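Local coordinates for protein salt-tolerant glutaminase (Micrococcus luteus, PDB 3AGD) that probably catalyses the hydrolysis of L-glutamine to L-glutamate and ammonium as a salt-tolerant homotetramer of the glutaminase family, at residues A[404-409]-A[438-443]; A[315-320]-A[327-332]; A[116-121]-A[189-194]; A[62-67]-A[112-117]. One frame throughout, in Å; residues are numbered along the deposited sequence.

Contact 1 of 4, residues A[404-409]-A[438-443]; sequences IRTVVL and RVEVED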
loop_
_atom_site.group_PDB
_atom_site.type_symbol
_atom_site.label_atom_id
_atom_site.label_comp_id
_atom_site.label_asym_id
_atom_site.label_seq_id
_atom_site.Cartn_x
_atom_site.Cartn_y
_atom_site.Cartn_z
ATOM N N ILE A 404 -10.648 -11.582 -36.789
ATOM C CA ILE A 404 -9.444 -10.817 -36.521
ATOM C C ILE A 404 -8.296 -11.718 -36.976
ATOM O O ILE A 404 -8.210 -12.873 -36.557
ATOM C CB ILE A 404 -9.314 -10.496 -35.011
ATOM C CG1 ILE A 404 -10.448 -9.551 -34.592
ATOM C CG2 ILE A 404 -7.950 -9.859 -34.715
ATOM C CD1 ILE A 404 -10.492 -9.226 -33.110
ATOM N N ARG A 405 -7.436 -11.206 -37.853
ATOM C CA ARG A 405 -6.312 -11.997 -38.357
ATOM C C ARG A 405 -4.961 -11.554 -37.803
ATOM O O ARG A 405 -4.046 -12.365 -37.645
ATOM C CB ARG A 405 -6.289 -11.964 -39.894
ATOM C CG ARG A 405 -7.471 -12.695 -40.520
ATOM C CD ARG A 405 -7.427 -12.750 -42.048
ATOM N NE ARG A 405 -8.344 -13.784 -42.516
ATOM C CZ ARG A 405 -9.533 -13.558 -43.062
ATOM N NH1 ARG A 405 -9.971 -12.319 -43.242
ATOM N NH2 ARG A 405 -10.310 -14.584 -43.387
ATOM N N THR A 406 -4.835 -10.270 -37.502
ATOM C CA THR A 406 -3.583 -9.764 -36.969
ATOM C C THR A 406 -3.782 -8.790 -35.816
ATOM O O THR A 406 -4.668 -7.938 -35.841
ATOM C CB THR A 406 -2.750 -9.061 -38.066
ATOM O OG1 THR A 406 -2.410 -10.007 -39.087
ATOM C CG2 THR A 406 -1.467 -8.492 -37.483
ATOM N N VAL A 407 -2.947 -8.944 -34.796
ATOM C CA VAL A 407 -2.978 -8.069 -33.641
ATOM C C VAL A 407 -1.583 -7.485 -33.509
ATOM O O VAL A 407 -0.605 -8.219 -33.352
ATOM C CB VAL A 407 -3.339 -8.834 -32.335
ATOM C CG1 VAL A 407 -3.083 -7.945 -31.116
ATOM C CG2 VAL A 407 -4.809 -9.244 -32.357
ATOM N N VAL A 408 -1.489 -6.166 -33.615
ATOM C CA VAL A 408 -0.211 -5.486 -33.469
ATOM C C VAL A 408 -0.108 -5.116 -31.990
ATOM O O VAL A 408 -0.922 -4.344 -31.485
ATOM C CB VAL A 408 -0.158 -4.197 -34.321
ATOM C CG1 VAL A 408 1.174 -3.493 -34.128
ATOM C CG2 VAL A 408 -0.366 -4.537 -35.788
ATOM N N LEU A 409 0.869 -5.691 -31.294
ATOM C CA LEU A 409 1.065 -5.410 -29.875
ATOM C C LEU A 409 2.208 -4.404 -29.727
ATOM O O LEU A 409 3.378 -4.781 -29.765
ATOM C CB LEU A 409 1.416 -6.699 -29.124
ATOM C CG LEU A 409 0.823 -6.901 -27.723
ATOM C CD1 LEU A 409 1.586 -8.012 -27.010
ATOM C CD2 LEU A 409 0.904 -5.614 -26.917
ATOM N N ARG A 438 -2.373 -13.782 -35.991
ATOM C CA ARG A 438 -0.996 -13.353 -36.154
ATOM C C ARG A 438 -0.690 -12.223 -35.186
ATOM O O ARG A 438 -1.415 -11.229 -35.120
ATOM C CB ARG A 438 -0.743 -12.877 -37.583
ATOM C CG ARG A 438 0.548 -12.108 -37.712
ATOM C CD ARG A 438 0.815 -11.622 -39.122
ATOM N NE ARG A 438 2.082 -10.900 -39.143
ATOM C CZ ARG A 438 2.779 -10.634 -40.238
ATOM N NH1 ARG A 438 2.332 -11.030 -41.420
ATOM N NH2 ARG A 438 3.941 -10.001 -40.147
ATOM N N VAL A 439 0.395 -12.370 -34.441
ATOM C CA VAL A 439 0.781 -11.348 -33.489
ATOM C C VAL A 439 2.156 -10.783 -33.804
ATOM O O VAL A 439 3.144 -11.509 -33.821
ATOM C CB VAL A 439 0.820 -11.908 -32.057
ATOM C CG1 VAL A 439 1.132 -10.790 -31.077
ATOM C CG2 VAL A 439 -0.499 -12.574 -31.722
ATOM N N GLU A 440 2.224 -9.488 -34.075
ATOM C CA GLU A 440 3.518 -8.886 -34.325
ATOM C C GLU A 440 3.761 -7.870 -33.224
ATOM O O GLU A 440 3.034 -6.884 -33.089
ATOM C CB GLU A 440 3.579 -8.255 -35.718
ATOM C CG GLU A 440 2.524 -7.239 -36.042
ATOM C CD GLU A 440 2.387 -7.058 -37.545
ATOM O OE1 GLU A 440 1.811 -7.954 -38.204
ATOM O OE2 GLU A 440 2.868 -6.031 -38.068
ATOM N N VAL A 441 4.774 -8.151 -32.412
ATOM C CA VAL A 441 5.123 -7.301 -31.285
ATOM C C VAL A 441 6.114 -6.200 -31.640
ATOM O O VAL A 441 7.269 -6.472 -31.971
ATOM C CB VAL A 441 5.718 -8.141 -30.127
ATOM C CG1 VAL A 441 5.919 -7.265 -28.899
ATOM C CG2 VAL A 441 4.805 -9.313 -29.807
ATOM N N GLU A 442 5.649 -4.956 -31.572
ATOM C CA GLU A 442 6.488 -3.800 -31.852
ATOM C C GLU A 442 7.079 -3.404 -30.504
ATOM O O GLU A 442 6.430 -2.736 -29.697
ATOM C CB GLU A 442 5.643 -2.666 -32.436
ATOM C CG GLU A 442 4.832 -3.100 -33.651
ATOM C CD GLU A 442 4.103 -1.953 -34.319
ATOM O OE1 GLU A 442 3.512 -1.120 -33.599
ATOM O OE2 GLU A 442 4.110 -1.890 -35.568
ATOM N N ASP A 443 8.316 -3.836 -30.273
ATOM C CA ASP A 443 9.015 -3.599 -29.017
ATOM C C ASP A 443 10.392 -2.973 -29.264
ATOM O O ASP A 443 11.418 -3.636 -29.118
ATOM C CB ASP A 443 9.149 -4.945 -28.291
ATOM C CG ASP A 443 9.674 -4.814 -26.875
ATOM O OD1 ASP A 443 9.666 -3.692 -26.323
ATOM O OD2 ASP A 443 10.082 -5.851 -26.304
#

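Contact 2 of 4, residues A[315-320]-A[327-332]; sequences TAVRFV and VFLHLQ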
loop_
_atom_site.group_PDB
_atom_site.type_symbol
_atom_site.label_atom_id
_atom_site.label_comp_id
_atom_site.label_asym_id
_atom_site.label_seq_id
_atom_site.Cartn_x
_atom_site.Cartn_y
_atom_site.Cartn_z
ATOM N N THR A 315 -5.460 1.174 -17.317
ATOM C CA THR A 315 -4.790 2.206 -18.094
ATOM C C THR A 315 -3.557 1.629 -18.792
ATOM O O THR A 315 -2.962 2.265 -19.664
ATOM C CB THR A 315 -4.416 3.408 -17.199
ATOM O OG1 THR A 315 -5.622 4.056 -16.768
ATOM C CG2 THR A 315 -3.555 4.420 -17.958
ATOM N N ALA A 316 -3.184 0.411 -18.411
ATOM C CA ALA A 316 -2.055 -0.262 -19.035
ATOM C C ALA A 316 -2.398 -0.406 -20.521
ATOM O O ALA A 316 -1.517 -0.536 -21.370
ATOM C CB ALA A 316 -1.840 -1.632 -18.395
ATOM N N VAL A 317 -3.692 -0.390 -20.829
ATOM C CA VAL A 317 -4.130 -0.472 -22.216
ATOM C C VAL A 317 -4.374 0.962 -22.676
ATOM O O VAL A 317 -5.355 1.591 -22.274
ATOM C CB VAL A 317 -5.437 -1.289 -22.362
ATOM C CG1 VAL A 317 -5.903 -1.266 -23.810
ATOM C CG2 VAL A 317 -5.207 -2.733 -21.914
ATOM N N ARG A 318 -3.469 1.480 -23.504
ATOM C CA ARG A 318 -3.574 2.848 -24.016
ATOM C C ARG A 318 -4.773 2.964 -24.965
ATOM O O ARG A 318 -5.503 3.952 -24.935
ATOM C CB ARG A 318 -2.272 3.229 -24.735
ATOM C CG ARG A 318 -2.150 4.688 -25.152
ATOM C CD ARG A 318 -0.788 4.934 -25.806
ATOM N NE ARG A 318 -0.609 6.300 -26.297
ATOM C CZ ARG A 318 -0.312 7.353 -25.537
ATOM N NH1 ARG A 318 -0.153 7.219 -24.225
ATOM N NH2 ARG A 318 -0.165 8.548 -26.095
ATOM N N PHE A 319 -4.958 1.954 -25.811
ATOM C CA PHE A 319 -6.080 1.909 -26.744
ATOM C C PHE A 319 -6.101 0.606 -27.538
ATOM O O PHE A 319 -5.103 -0.117 -27.599
ATOM C CB PHE A 319 -6.067 3.109 -27.713
ATOM C CG PHE A 319 -4.951 3.083 -28.736
ATOM C CD1 PHE A 319 -3.957 4.057 -28.720
ATOM C CD2 PHE A 319 -4.923 2.120 -29.746
ATOM C CE1 PHE A 319 -2.954 4.078 -29.696
ATOM C CE2 PHE A 319 -3.925 2.129 -30.726
ATOM C CZ PHE A 319 -2.940 3.111 -30.701
ATOM N N VAL A 320 -7.255 0.309 -28.125
ATOM C CA VAL A 320 -7.438 -0.881 -28.947
ATOM C C VAL A 320 -8.278 -0.430 -30.130
ATOM O O VAL A 320 -9.451 -0.097 -29.973
ATOM C CB VAL A 320 -8.201 -1.990 -28.199
ATOM C CG1 VAL A 320 -8.180 -3.276 -29.020
ATOM C CG2 VAL A 320 -7.584 -2.215 -26.830
ATOM N N VAL A 327 -6.106 -5.691 -35.568
ATOM C CA VAL A 327 -6.318 -4.909 -34.371
ATOM C C VAL A 327 -4.990 -4.335 -33.872
ATOM O O VAL A 327 -3.962 -5.012 -33.903
ATOM C CB VAL A 327 -6.952 -5.803 -33.284
ATOM C CG1 VAL A 327 -6.965 -5.091 -31.945
ATOM C CG2 VAL A 327 -8.370 -6.187 -33.705
ATOM N N PHE A 328 -5.011 -3.079 -33.441
ATOM C CA PHE A 328 -3.811 -2.439 -32.916
ATOM C C PHE A 328 -4.042 -2.254 -31.430
ATOM O O PHE A 328 -4.940 -1.521 -31.012
ATOM C CB PHE A 328 -3.571 -1.084 -33.584
ATOM C CG PHE A 328 -3.548 -1.152 -35.078
ATOM C CD1 PHE A 328 -4.710 -1.440 -35.787
ATOM C CD2 PHE A 328 -2.358 -1.001 -35.776
ATOM C CE1 PHE A 328 -4.690 -1.578 -37.168
ATOM C CE2 PHE A 328 -2.323 -1.136 -37.163
ATOM C CZ PHE A 328 -3.492 -1.429 -37.860
ATOM N N LEU A 329 -3.240 -2.946 -30.636
ATOM C CA LEU A 329 -3.358 -2.884 -29.191
ATOM C C LEU A 329 -2.094 -2.230 -28.632
ATOM O O LEU A 329 -1.026 -2.841 -28.625
ATOM C CB LEU A 329 -3.510 -4.305 -28.648
ATOM C CG LEU A 329 -4.096 -4.560 -27.258
ATOM C CD1 LEU A 329 -3.862 -6.024 -26.918
ATOM C CD2 LEU A 329 -3.449 -3.681 -26.212
ATOM N N HIS A 330 -2.215 -0.988 -28.174
ATOM C CA HIS A 330 -1.071 -0.272 -27.618
ATOM C C HIS A 330 -1.103 -0.217 -26.087
ATOM O O HIS A 330 -2.095 0.211 -25.490
ATOM C CB HIS A 330 -1.014 1.144 -28.194
ATOM C CG HIS A 330 -0.527 1.201 -29.609
ATOM N ND1 HIS A 330 -1.065 0.428 -30.614
ATOM C CD2 HIS A 330 0.455 1.936 -30.185
ATOM C CE1 HIS A 330 -0.437 0.682 -31.749
ATOM N NE2 HIS A 330 0.489 1.593 -31.515
ATOM N N LEU A 331 -0.008 -0.655 -25.468
ATOM C CA LEU A 331 0.123 -0.679 -24.017
ATOM C C LEU A 331 0.967 0.502 -23.532
ATOM O O LEU A 331 1.628 1.167 -24.330
ATOM C CB LEU A 331 0.764 -2.001 -23.578
ATOM C CG LEU A 331 0.098 -3.275 -24.114
ATOM C CD1 LEU A 331 0.762 -4.505 -23.515
ATOM C CD2 LEU A 331 -1.384 -3.255 -23.765
ATOM N N GLN A 332 0.949 0.760 -22.225
ATOM C CA GLN A 332 1.712 1.879 -21.665
ATOM C C GLN A 332 1.841 1.744 -20.147
ATOM O O GLN A 332 1.174 0.908 -19.537
ATOM C CB GLN A 332 1.005 3.200 -21.991
ATOM C CG GLN A 332 -0.303 3.373 -21.228
ATOM C CD GLN A 332 -1.131 4.554 -21.694
ATOM O OE1 GLN A 332 -0.606 5.512 -22.261
ATOM N NE2 GLN A 332 -2.436 4.498 -21.441
#

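Contact 3 of 4, residues A[116-121]-A[189-194]; sequences GALAVH and AGYVAQ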
loop_
_atom_site.group_PDB
_atom_site.type_symbol
_atom_site.label_atom_id
_atom_site.label_comp_id
_atom_site.label_asym_id
_atom_site.label_seq_id
_atom_site.Cartn_x
_atom_site.Cartn_y
_atom_site.Cartn_z
ATOM N N GLY A 116 17.565 -4.093 17.609
ATOM C CA GLY A 116 17.588 -4.679 16.281
ATOM C C GLY A 116 18.544 -3.924 15.370
ATOM O O GLY A 116 19.136 -4.503 14.455
ATOM N N ALA A 117 18.693 -2.624 15.619
ATOM C CA ALA A 117 19.579 -1.787 14.815
ATOM C C ALA A 117 21.041 -2.147 15.073
ATOM O O ALA A 117 21.880 -2.046 14.177
ATOM C CB ALA A 117 19.330 -0.309 15.127
ATOM N N LEU A 118 21.336 -2.568 16.301
ATOM C CA LEU A 118 22.686 -2.971 16.669
ATOM C C LEU A 118 22.968 -4.306 15.983
ATOM O O LEU A 118 24.072 -4.544 15.496
ATOM C CB LEU A 118 22.806 -3.121 18.194
ATOM C CG LEU A 118 22.728 -1.827 19.018
ATOM C CD1 LEU A 118 22.480 -2.158 20.481
ATOM C CD2 LEU A 118 24.022 -1.025 18.860
ATOM N N ALA A 119 21.957 -5.169 15.941
ATOM C CA ALA A 119 22.097 -6.475 15.301
ATOM C C ALA A 119 22.335 -6.290 13.806
ATOM O O ALA A 119 23.104 -7.033 13.199
ATOM C CB ALA A 119 20.841 -7.318 15.532
ATOM N N VAL A 120 21.669 -5.297 13.222
ATOM C CA VAL A 120 21.812 -4.994 11.799
ATOM C C VAL A 120 23.224 -4.497 11.466
ATOM O O VAL A 120 23.825 -4.927 10.485
ATOM C CB VAL A 120 20.792 -3.915 11.356
ATOM C CG1 VAL A 120 21.217 -3.298 10.024
ATOM C CG2 VAL A 120 19.401 -4.538 11.227
ATOM N N HIS A 121 23.754 -3.594 12.284
ATOM C CA HIS A 121 25.087 -3.061 12.037
ATOM C C HIS A 121 26.136 -4.174 12.080
ATOM O O HIS A 121 27.077 -4.180 11.289
ATOM C CB HIS A 121 25.420 -1.974 13.061
ATOM C CG HIS A 121 26.544 -1.080 12.640
ATOM N ND1 HIS A 121 27.864 -1.481 12.657
ATOM C CD2 HIS A 121 26.540 0.176 12.135
ATOM C CE1 HIS A 121 28.623 -0.510 12.180
ATOM N NE2 HIS A 121 27.843 0.506 11.856
ATOM N N ALA A 189 29.725 1.615 18.954
ATOM C CA ALA A 189 30.476 2.690 18.310
ATOM C C ALA A 189 30.070 2.835 16.844
ATOM O O ALA A 189 29.912 3.948 16.344
ATOM C CB ALA A 189 31.986 2.427 18.420
ATOM N N GLY A 190 29.904 1.709 16.158
ATOM C CA GLY A 190 29.508 1.752 14.761
ATOM C C GLY A 190 28.096 2.285 14.593
ATOM O O GLY A 190 27.813 3.063 13.682
ATOM N N TYR A 191 27.199 1.867 15.474
ATOM C CA TYR A 191 25.815 2.318 15.415
ATOM C C TYR A 191 25.724 3.814 15.729
ATOM O O TYR A 191 24.959 4.547 15.100
ATOM C CB TYR A 191 24.966 1.520 16.404
ATOM C CG TYR A 191 23.582 2.088 16.623
ATOM C CD1 TYR A 191 22.618 2.034 15.622
ATOM C CD2 TYR A 191 23.249 2.709 17.826
ATOM C CE1 TYR A 191 21.354 2.587 15.811
ATOM C CE2 TYR A 191 21.992 3.266 18.026
ATOM C CZ TYR A 191 21.052 3.205 17.014
ATOM O OH TYR A 191 19.822 3.793 17.195
ATOM N N VAL A 192 26.502 4.271 16.703
ATOM C CA VAL A 192 26.479 5.685 17.053
ATOM C C VAL A 192 27.012 6.527 15.896
ATOM O O VAL A 192 26.474 7.593 15.594
ATOM C CB VAL A 192 27.307 5.970 18.323
ATOM C CG1 VAL A 192 27.386 7.476 18.569
ATOM C CG2 VAL A 192 26.658 5.285 19.529
ATOM N N ALA A 193 28.065 6.043 15.245
ATOM C CA ALA A 193 28.665 6.752 14.118
ATOM C C ALA A 193 27.659 6.805 12.973
ATOM O O ALA A 193 27.534 7.807 12.274
ATOM C CB ALA A 193 29.922 6.037 13.674
ATOM N N GLN A 194 26.947 5.704 12.800
ATOM C CA GLN A 194 25.927 5.573 11.772
ATOM C C GLN A 194 24.861 6.646 11.975
ATOM O O GLN A 194 24.390 7.263 11.016
ATOM C CB GLN A 194 25.321 4.172 11.879
ATOM C CG GLN A 194 23.950 3.965 11.275
ATOM C CD GLN A 194 23.358 2.627 11.697
ATOM O OE1 GLN A 194 24.076 1.627 11.790
ATOM N NE2 GLN A 194 22.052 2.600 11.945
HETATM O O HOH W 1 21.035 -0.314 12.085
#

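Contact 4 of 4, residues A[62-67]-A[112-117]; sequences IQSASK and MINAGA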
loop_
_atom_site.group_PDB
_atom_site.type_symbol
_atom_site.label_atom_id
_atom_site.label_comp_id
_atom_site.label_asym_id
_atom_site.label_seq_id
_atom_site.Cartn_x
_atom_site.Cartn_y
_atom_site.Cartn_z
ATOM N N ILE A 62 21.236 12.178 11.070
ATOM C CA ILE A 62 20.093 11.352 10.721
ATOM C C ILE A 62 19.573 10.490 11.865
ATOM O O ILE A 62 18.395 10.127 11.892
ATOM C CB ILE A 62 20.448 10.458 9.501
ATOM C CG1 ILE A 62 19.218 9.700 9.013
ATOM C CG2 ILE A 62 21.548 9.484 9.873
ATOM C CD1 ILE A 62 19.470 8.950 7.710
ATOM N N GLN A 63 20.446 10.172 12.811
ATOM C CA GLN A 63 20.064 9.346 13.952
ATOM C C GLN A 63 19.305 8.084 13.516
ATOM O O GLN A 63 19.713 7.418 12.562
ATOM C CB GLN A 63 19.230 10.170 14.939
ATOM C CG GLN A 63 19.994 11.335 15.604
ATOM C CD GLN A 63 21.241 10.877 16.350
ATOM O OE1 GLN A 63 21.242 9.822 16.983
ATOM N NE2 GLN A 63 22.303 11.678 16.290
ATOM N N SER A 64 18.205 7.762 14.197
ATOM C CA SER A 64 17.429 6.558 13.885
ATOM C C SER A 64 16.877 6.430 12.467
ATOM O O SER A 64 16.511 5.326 12.045
ATOM C CB SER A 64 16.282 6.388 14.882
ATOM O OG SER A 64 16.770 5.922 16.128
ATOM N N ALA A 65 16.807 7.534 11.733
ATOM C CA ALA A 65 16.313 7.465 10.360
ATOM C C ALA A 65 17.357 6.768 9.488
ATOM O O ALA A 65 17.183 6.623 8.280
ATOM C CB ALA A 65 16.011 8.857 9.824
ATOM N N SER A 66 18.441 6.331 10.117
ATOM C CA SER A 66 19.506 5.622 9.420
ATOM C C SER A 66 19.163 4.138 9.385
ATOM O O SER A 66 19.593 3.403 8.498
ATOM C CB SER A 66 20.825 5.783 10.171
ATOM O OG SER A 66 20.795 5.047 11.386
ATOM N N LYS A 67 18.381 3.709 10.368
ATOM C CA LYS A 67 18.002 2.310 10.516
ATOM C C LYS A 67 17.448 1.592 9.284
ATOM O O LYS A 67 17.866 0.478 8.977
ATOM C CB LYS A 67 17.043 2.178 11.700
ATOM C CG LYS A 67 17.713 2.524 13.029
ATOM C CD LYS A 67 16.723 2.529 14.177
ATOM C CE LYS A 67 17.422 2.790 15.504
ATOM N NZ LYS A 67 16.445 2.840 16.620
ATOM N N MET A 112 13.909 -1.515 13.497
ATOM C CA MET A 112 13.611 -0.126 13.852
ATOM C C MET A 112 13.977 0.252 15.287
ATOM O O MET A 112 14.189 1.428 15.588
ATOM C CB MET A 112 12.127 0.171 13.614
ATOM C CG MET A 112 11.698 0.059 12.155
ATOM S SD MET A 112 12.627 1.163 11.056
ATOM C CE MET A 112 13.770 0.028 10.294
ATOM N N ILE A 113 14.041 -0.737 16.170
ATOM C CA ILE A 113 14.400 -0.485 17.560
ATOM C C ILE A 113 15.913 -0.635 17.692
ATOM O O ILE A 113 16.543 -1.376 16.931
ATOM C CB ILE A 113 13.708 -1.480 18.524
ATOM C CG1 ILE A 113 14.158 -2.909 18.217
ATOM C CG2 ILE A 113 12.195 -1.368 18.386
ATOM C CD1 ILE A 113 13.625 -3.949 19.188
ATOM N N ASN A 114 16.490 0.068 18.658
ATOM C CA ASN A 114 17.930 0.038 18.879
ATOM C C ASN A 114 18.531 -1.362 18.867
ATOM O O ASN A 114 19.445 -1.636 18.096
ATOM C CB ASN A 114 18.261 0.745 20.194
ATOM C CG ASN A 114 18.077 2.247 20.101
ATOM O OD1 ASN A 114 17.354 2.740 19.230
ATOM N ND2 ASN A 114 18.721 2.982 21.001
ATOM N N ALA A 115 18.013 -2.244 19.713
ATOM C CA ALA A 115 18.517 -3.615 19.797
ATOM C C ALA A 115 18.598 -4.276 18.421
ATOM O O ALA A 115 19.579 -4.947 18.100
ATOM C CB ALA A 115 17.630 -4.439 20.727
ATOM N N GLY A 116 17.565 -4.093 17.609
ATOM C CA GLY A 116 17.588 -4.679 16.281
ATOM C C GLY A 116 18.544 -3.924 15.370
ATOM O O GLY A 116 19.136 -4.503 14.455
ATOM N N ALA A 117 18.693 -2.624 15.619
ATOM C CA ALA A 117 19.579 -1.787 14.815
ATOM C C ALA A 117 21.041 -2.147 15.073
ATOM O O ALA A 117 21.880 -2.046 14.177
ATOM C CB ALA A 117 19.330 -0.309 15.127
#

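Contact 1 of 4, residues A[404-409]-A[438-443]
Arg438 and Val407 sit in a ladder of five backbone hydrogen bonds that joins strand 406-409 to strand 438-442. Arg438 N gives to Arg405 O at 2.7 Å, and Arg438 O accepts from Val407 N at 2.8 Å. Glu440 repeats the pattern with Val407 O and Leu409 N. Glu442 N closes the ladder on Leu409 O at 2.9 Å. The strands run parallel, with 17° between their directions.

The face turned to helix 419-434 carries Val407, Leu409, Val439 and Val441, with Val407 and Leu409 buried. These side chains hardly meet each other: Leu409 CB stays 4.3 Å from Val441 CG2. They turn instead to what covers the sheet. Leu409 and Val439 both press on Val429 of helix 419-434, and Val439 also reaches Leu432. This is a beta-alpha-beta unit within the STAS region: strand 406-417, helix 419-434, then the parallel strand 438-442.

On the other face Thr406 and Val408 are buried, and solvent is met at Arg438 and Glu442. Arg438 lies beside Thr406, pointing the same way, with Arg438 CD 3.6 Å from Thr406 OG1. Glu440 places CG between its backbone N and carbonyl carbon (chi1 55°). Its carboxylate then crosses Thr406, with Glu440 OE1 3.4 Å from Thr406 CG2. The same OE1 of Glu440 forms a salt bridge with Arg438 NE at 3.1 Å. Farther along, Val408 CG1 abuts the Glu442 carboxylate, 3.3 Å from Glu442 CD. Asn410 holds that carboxylate by a hydrogen bond to Glu442 OE1.

Contact 2 of 4, residues A[315-320]-A[327-332]
The Phe319 and His330 rings form an offset stack, with centroids 4.3 Å apart and planes 23° from parallel. Phe319 CZ lies over one face of the imidazole, displaced toward its rim. In return, His330 CB sits over a face of the phenyl ring, 3.8 Å from the Phe319 centroid, as a CH-pi contact. Phe319 CG stands between its backbone N and carbonyl carbon (chi1 70°), which swings the ring across to the histidine. The Arg318 guanidinium and the Gln332 amide are turned 87° apart. Arg318 NH1 donates a hydrogen bond to Gln332 OE1 at 2.6 Å, and that oxygen lies at the guanidinium edge, in its plane. At the other end of the amide, Gln332 NE2 donates to Thr315 O at 2.9 Å, with the oxygen close to the amide plane.

The segments belong to a beta hairpin, strand 317-323 followed by strand 326-332, with a classic bulge. Arg318 and Phe319 both face His330. His330 O takes Arg318 N at 2.7 Å and Phe319 N more weakly. His330 N gives to Phe319 O at 3.1 Å. Beside the bulge, Gln332 N donates to Ala316 O.

Val317, Val320, Leu329 and Leu331 occupy the opposite, buried face. Val320 CG1 touches Val327 CG1 at 3.7 Å, and Val317 CG1 touches Leu329 CD2 at 4.2 Å. Leu329 and Leu331 continue onto helix 337-349. The polar end reaches the second subunit: Gln332 OE1 bonds to Gln332 NE2 of that chain, and Arg318 O to its Arg318 NH2.

Contact 3 of 4, residues A[116-121]-A[189-194]
Tyr191 provides the apolar part of this contact between helix 116-121 and helix 189-194. Its CG is anti to the backbone N (chi1 168°), and this carries the ring past the side of the other helix. Ala117 CB touches Tyr191 CE1 at 3.6 Å. Leu118 crosses Tyr191 at about a right angle, and Leu118 CD2 packs on Tyr191 CB at 3.7 Å. Both methyl groups approach the ring obliquely. The segment axes come within 9.5 Å and cross at 101°, so few residues of each helix take part.

The second kind of interaction is flat packing on backbone. His121 lays one face of its ring over the peptide between Gly190 and Tyr191. Gly190 C is 3.2 Å above the ring plane, offset toward the rim. Gly190 has no side chain, and this allows the ring so near: His121 CE1 is 3.5 Å from Gly190 CA. His121 NE2 also lies 3.1 Å from Gly190 O, but the angle is too poor for a hydrogen bond.

Polar linkage comes through a water. It donates to Ala117 O at 2.8 Å and accepts from Gln194 NE2 at 3.1 Å. Ser66 OG is a second partner of that NE2. Gln194 OE1 is buried with no partner in the model.

The Tyr191 ring, packed against Ala117 and Leu118 on this side, also touches Lys67, Ser64 and Asn167. Tyr191 is a residue that binds L-glutamate, so the packing probably helps to set where it stands in the site.

Contact 4 of 4, residues A[62-67]-A[112-117]
Lys67 spans the contact to Met112, Asn114 and Ala117. Its CB is 4.2 Å from Met112 CE, the tip of a side chain bent back at chi2 and chi3. Next along, Lys67 CG rests 3.9 Å from Ala117 CB. Lys67 CD passes Met112 O at 3.1 Å. Lys67 CE then meets the Ala117 methyl again, with CE to Ala117 CB at 3.7 Å. The chain is extended from CG onward, with chi2 to chi4 all near 180°, and this delivers the amine to the start of helix 114-123.

Two hydrogen bonds hold the tip. Lys67 NZ gives to Asn114 OD1 at 2.8 Å, tilted 19° from the plane of that carbonyl. It also gives to Met112 O at 2.9 Å, from well above the carbonyl plane. Ser64 OG lies 3.1 Å from Lys67 NZ. Asn114 is itself steadied, since its ND2 bonds to Asn167 OD1 and its N to Glu94 OE1.

The spacing of Ser64 and Lys67 is consistent with the SxxK motif of serine beta-lactamases, which share a clan with the glutaminase family. Ser64 and Asn114 bind L-glutamate. The lysine amine bonds to Asn114 and lies close to Ser64, and this place is consistent with a role in the chemistry there.

In the fold
Along the chain, contacts 4 and 3 come first and lie in the glutaminase region, and contacts 2 and 1 follow. Contacts 3 and 4 have centres 7 Å apart and share Gly116 and Ala117 on helix 114-123. Together they bring Ser64, Asn114 and Tyr191 of the L-glutamate site close to one another. Contacts 1 and 2 have centres 12 Å apart and belong to one mixed sheet, where strand 326-332 of contact 2 neighbours strand 406-417 of contact 1. The two pairs lie on opposite sides of the chain's centre, with centres 45 to 55 Å apart. The STAS-region sheet therefore stands well away from the binding site, and contact 2 meets the second subunit.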